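Local atomic coordinates of putative oxidoreductase yhhX (Escherichia coli K-12, PDB entry 3F4L), a protein that is a probable oxidoreductase of the Gfo/Idh/MocA family, possibly an NADP-dependent scyllo-inositol dehydrogenase. Residues A[188-194]-A[211-217]; A[231-235]-A[246-250]. One frame throughout, in Å; residues are numbered along the deposited sequence.

Contact 1: A[188-194]-A[211-217]; sequences GRPDHVA and EAQLFYG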
# COMPACT_ATOMS: atom_id res chain seq x y z
N GLY A 188 -0.33 -16.72 10.56
CA GLY A 188 0.49 -16.99 11.72
C GLY A 188 1.44 -15.89 12.14
O GLY A 188 1.12 -14.70 12.07
N ARG A 189 2.63 -16.30 12.59
CA ARG A 189 3.68 -15.41 13.07
C ARG A 189 4.61 -14.96 11.94
O ARG A 189 5.28 -15.79 11.31
CB ARG A 189 4.50 -16.15 14.13
CG ARG A 189 4.75 -15.43 15.45
CD ARG A 189 5.39 -16.41 16.46
NE ARG A 189 5.11 -16.07 17.86
CZ ARG A 189 5.51 -16.79 18.91
NH1 ARG A 189 6.20 -17.91 18.74
NH2 ARG A 189 5.19 -16.40 20.15
N PRO A 190 4.68 -13.65 11.67
CA PRO A 190 5.54 -13.16 10.59
C PRO A 190 7.02 -13.17 10.96
O PRO A 190 7.38 -13.21 12.14
CB PRO A 190 5.03 -11.73 10.38
CG PRO A 190 4.69 -11.31 11.77
CD PRO A 190 3.96 -12.54 12.32
N ASP A 191 7.86 -13.11 9.93
CA ASP A 191 9.31 -13.08 10.09
C ASP A 191 9.76 -11.66 10.45
O ASP A 191 10.62 -11.47 11.30
CB ASP A 191 10.03 -13.48 8.78
CG ASP A 191 9.68 -14.87 8.32
OD1 ASP A 191 9.59 -15.78 9.18
OD2 ASP A 191 9.50 -15.06 7.09
N HIS A 192 9.17 -10.69 9.75
CA HIS A 192 9.51 -9.28 9.95
C HIS A 192 8.26 -8.40 9.93
O HIS A 192 7.21 -8.78 9.41
CB HIS A 192 10.40 -8.78 8.81
CG HIS A 192 11.47 -9.74 8.41
ND1 HIS A 192 12.61 -9.95 9.15
CD2 HIS A 192 11.58 -10.54 7.32
CE1 HIS A 192 13.38 -10.84 8.54
NE2 HIS A 192 12.78 -11.21 7.43
N VAL A 193 8.39 -7.21 10.50
CA VAL A 193 7.30 -6.24 10.51
C VAL A 193 7.85 -4.85 10.21
O VAL A 193 8.83 -4.43 10.81
CB VAL A 193 6.57 -6.18 11.87
CG1 VAL A 193 5.47 -5.13 11.81
CG2 VAL A 193 5.97 -7.54 12.21
N ALA A 194 7.22 -4.16 9.27
CA ALA A 194 7.61 -2.79 8.93
C ALA A 194 6.50 -1.89 9.47
O ALA A 194 5.32 -2.13 9.19
CB ALA A 194 7.72 -2.62 7.40
N GLU A 211 0.28 1.86 9.16
CA GLU A 211 0.40 0.84 8.15
C GLU A 211 1.43 -0.15 8.67
O GLU A 211 2.58 0.22 8.91
CB GLU A 211 0.87 1.39 6.80
CG GLU A 211 0.95 0.29 5.73
CD GLU A 211 1.41 0.78 4.38
OE1 GLU A 211 1.05 1.92 3.99
OE2 GLU A 211 2.12 0.02 3.68
N ALA A 212 1.00 -1.38 8.89
CA ALA A 212 1.90 -2.41 9.37
C ALA A 212 2.02 -3.42 8.25
O ALA A 212 1.03 -3.80 7.63
CB ALA A 212 1.33 -3.08 10.62
N GLN A 213 3.25 -3.83 7.97
CA GLN A 213 3.52 -4.80 6.92
C GLN A 213 4.12 -6.03 7.56
O GLN A 213 5.20 -5.97 8.16
CB GLN A 213 4.48 -4.21 5.89
CG GLN A 213 3.93 -2.94 5.25
CD GLN A 213 4.76 -2.46 4.07
OE1 GLN A 213 4.37 -1.52 3.37
NE2 GLN A 213 5.92 -3.08 3.85
N LEU A 214 3.40 -7.14 7.46
CA LEU A 214 3.86 -8.40 8.04
C LEU A 214 4.39 -9.29 6.94
O LEU A 214 3.69 -9.59 5.97
CB LEU A 214 2.70 -9.09 8.77
CG LEU A 214 2.20 -8.44 10.07
CD1 LEU A 214 1.67 -7.04 9.79
CD2 LEU A 214 1.11 -9.32 10.68
N PHE A 215 5.64 -9.73 7.08
CA PHE A 215 6.25 -10.58 6.07
C PHE A 215 6.29 -12.05 6.45
O PHE A 215 6.71 -12.40 7.55
CB PHE A 215 7.66 -10.09 5.76
CG PHE A 215 7.73 -8.67 5.30
CD1 PHE A 215 7.48 -7.63 6.18
CD2 PHE A 215 8.04 -8.36 3.97
CE1 PHE A 215 7.54 -6.30 5.77
CE2 PHE A 215 8.10 -7.04 3.55
CZ PHE A 215 7.85 -6.00 4.45
N TYR A 216 5.84 -12.91 5.55
CA TYR A 216 5.87 -14.35 5.76
C TYR A 216 6.59 -14.90 4.54
O TYR A 216 5.97 -15.19 3.52
CB TYR A 216 4.45 -14.94 5.85
CG TYR A 216 3.60 -14.36 6.96
CD1 TYR A 216 2.88 -13.18 6.78
CD2 TYR A 216 3.49 -15.02 8.19
CE1 TYR A 216 2.06 -12.66 7.79
CE2 TYR A 216 2.67 -14.52 9.20
CZ TYR A 216 1.96 -13.34 9.00
OH TYR A 216 1.12 -12.86 9.99
N GLY A 217 7.90 -15.02 4.65
CA GLY A 217 8.68 -15.50 3.53
C GLY A 217 8.55 -14.45 2.44
O GLY A 217 8.81 -13.28 2.68
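Pro190 lies against the Tyr216 ring in a CH-pi contact, its CB 3.9 Å from the ring centroid and 18° off the normal. The same Pro190 CB meets Leu214 CB at 3.9 Å. Helix 171-187 covers Leu214 and Tyr216 through Ile183, and Ile328 of helix 319-331 packs on Pro190 and Leu214. On the other face of the sheet Ala194 CB touches the edge of the Phe215 ring at CE1 (4.0 Å), and His192 O lies in the plane of that ring. This side turns to the second subunit, whose Pro338 packs on His192 and Phe215.

Between the faces, Ala194 and Gln213 exchange two backbone hydrogen bonds as an antiparallel hydrogen-bonded pair, and Phe215 N donates to His192 O. Asp191 N reaches Phe215 O at 2.7 Å, nearly in line with the carbonyl.

At the outer end, Tyr216 CG stands anti to its carbonyl carbon (chi1 -59°), and the ring runs back along the loop until its hydroxyl OH donates to Gly188 O at 2.8 Å, from above the carbonyl plane. Asp191 OD2 accepts a hydrogen bond from Gly217 N at 2.9 Å, just past the end of strand 209-216. Together these segments form one end of an antiparallel beta hairpin, strands 192-198 and 209-216, within the large mixed sheet of the C-terminal alpha/beta domain found in Gfo/Idh/MocA oxidoreductases.

Contact 2: A[231-235]-A[246-250]; sequences IDYPK and IKYGI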
# COMPACT_ATOMS: atom_id res chain seq x y z
N ILE A 231 -12.09 9.04 -0.37
CA ILE A 231 -12.54 8.01 -1.31
C ILE A 231 -11.92 6.69 -0.84
O ILE A 231 -10.71 6.49 -0.95
CB ILE A 231 -12.07 8.29 -2.75
CG1 ILE A 231 -12.71 9.58 -3.27
CG2 ILE A 231 -12.47 7.11 -3.64
CD1 ILE A 231 -12.17 10.01 -4.63
N ASP A 232 -12.76 5.80 -0.32
CA ASP A 232 -12.31 4.52 0.21
C ASP A 232 -11.56 3.58 -0.73
O ASP A 232 -11.78 3.56 -1.94
CB ASP A 232 -13.48 3.74 0.80
CG ASP A 232 -13.80 4.15 2.23
OD1 ASP A 232 -12.85 4.33 3.02
OD2 ASP A 232 -14.99 4.29 2.57
N TYR A 233 -10.66 2.81 -0.12
CA TYR A 233 -9.89 1.80 -0.83
C TYR A 233 -10.77 0.55 -0.73
O TYR A 233 -11.81 0.55 -0.07
CB TYR A 233 -8.59 1.44 -0.08
CG TYR A 233 -7.52 2.50 0.03
CD1 TYR A 233 -7.61 3.52 0.99
CD2 TYR A 233 -6.39 2.45 -0.78
CE1 TYR A 233 -6.58 4.46 1.13
CE2 TYR A 233 -5.37 3.38 -0.65
CZ TYR A 233 -5.47 4.38 0.30
OH TYR A 233 -4.43 5.28 0.43
N PRO A 234 -10.38 -0.53 -1.42
CA PRO A 234 -11.20 -1.73 -1.30
C PRO A 234 -10.95 -2.16 0.16
O PRO A 234 -9.92 -1.78 0.73
CB PRO A 234 -10.53 -2.70 -2.28
CG PRO A 234 -10.04 -1.79 -3.36
CD PRO A 234 -9.49 -0.60 -2.60
N LYS A 235 -11.87 -2.92 0.75
CA LYS A 235 -11.70 -3.39 2.13
C LYS A 235 -10.56 -4.42 2.19
O LYS A 235 -9.76 -4.43 3.13
CB LYS A 235 -13.00 -4.03 2.64
CG LYS A 235 -12.89 -4.60 4.05
CD LYS A 235 -12.79 -3.50 5.10
CE LYS A 235 -12.26 -4.04 6.44
NZ LYS A 235 -10.85 -4.51 6.29
N ILE A 246 -10.76 -8.89 -4.99
CA ILE A 246 -10.98 -7.53 -4.53
C ILE A 246 -12.35 -7.46 -3.85
O ILE A 246 -13.33 -8.04 -4.34
CB ILE A 246 -10.95 -6.52 -5.70
CG1 ILE A 246 -9.62 -6.63 -6.46
CG2 ILE A 246 -11.08 -5.11 -5.17
CD1 ILE A 246 -8.40 -6.27 -5.62
N LYS A 247 -12.42 -6.76 -2.73
CA LYS A 247 -13.67 -6.64 -2.00
C LYS A 247 -13.84 -5.23 -1.46
O LYS A 247 -13.04 -4.78 -0.63
CB LYS A 247 -13.70 -7.65 -0.84
CG LYS A 247 -14.89 -7.57 0.13
CD LYS A 247 -16.19 -7.96 -0.54
CE LYS A 247 -17.34 -8.10 0.47
NZ LYS A 247 -17.64 -6.84 1.22
N TYR A 248 -14.85 -4.53 -1.95
CA TYR A 248 -15.15 -3.20 -1.44
C TYR A 248 -16.25 -3.41 -0.41
O TYR A 248 -17.09 -4.30 -0.58
CB TYR A 248 -15.68 -2.27 -2.53
CG TYR A 248 -14.62 -1.73 -3.46
CD1 TYR A 248 -14.15 -2.51 -4.51
CD2 TYR A 248 -14.10 -0.45 -3.29
CE1 TYR A 248 -13.17 -2.02 -5.37
CE2 TYR A 248 -13.13 0.05 -4.14
CZ TYR A 248 -12.67 -0.74 -5.19
OH TYR A 248 -11.70 -0.26 -6.04
N GLY A 249 -16.25 -2.61 0.64
CA GLY A 249 -17.29 -2.73 1.64
C GLY A 249 -16.92 -3.58 2.84
O GLY A 249 -16.27 -4.62 2.70
N ILE A 250 -17.34 -3.13 4.01
CA ILE A 250 -17.04 -3.84 5.25
C ILE A 250 -18.29 -4.54 5.77
O ILE A 250 -19.41 -4.22 5.36
CB ILE A 250 -16.51 -2.85 6.32
CG1 ILE A 250 -16.05 -3.61 7.57
CG2 ILE A 250 -17.59 -1.83 6.68
CD1 ILE A 250 -15.25 -2.73 8.53
O HOH W 1 -14.37 -0.45 0.66
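Pro234 and Tyr248 make the main apolar contact. Pro234 CG sits over one face of the phenol ring, 3.8 Å from its centroid and 27° off the normal, displaced toward CZ, in a CH-pi contact. Tyr248 CG stands beside its own backbone N (chi1 -77°), which lays the ring alongside the proline, and the two side chains point the same way. Pro234 CB also meets Ile246 CG2 at 3.8 Å. A second apolar patch forms where the aliphatic part of Lys235 crosses Ile250, with Lys235 CE 3.9 Å from Ile250 CD1; the lysine bends at chi2 and chi4, and its NZ goes on to the carbonyl of His152.

Segment 231-235 leads into strand 236-240 and segment 246-250 contains the end of strand 243-247, so the contact lies at the open end of this beta hairpin in the mixed sheet of the C-terminal domain. Here Tyr248 packs on Tyr248 of the second subunit, while Tyr233 meets His239 of that subunit and stacks on His152 of its own chain.

Direct polar contact is slight: Lys235 N donates to Lys247 O in a weak, bent bond (128° at the hydrogen). A water spans the backbones instead, donating to Tyr233 O at 2.8 Å and accepting from Gly249 N at 2.9 Å. Within 246-250, Lys247 NZ curls back to the carbonyls of Tyr248 and Gly249, approaching both from above their planes, and also bonds Ser273 OG.

Overall arrangement
Along the chain both segments of contact 1 come before those of contact 2, and all four belong to the C-terminal alpha/beta domain. The contact centres are about 22 Å apart and their nearest atoms about 7 Å, so they do not touch. They are connected through the same mixed sheet: strands 192-198 and 209-216 of contact 1 lie on one side of strands 219-225 and 146-152, whereas strand 243-247, whose end belongs to contact 2, and its partner 236-240 lie on the other. Strand 219-225 and the loop after it carry the chain from one hairpin to the next. Both contacts also reach the second subunit, consistent with the sheet taking part in the dimer interface.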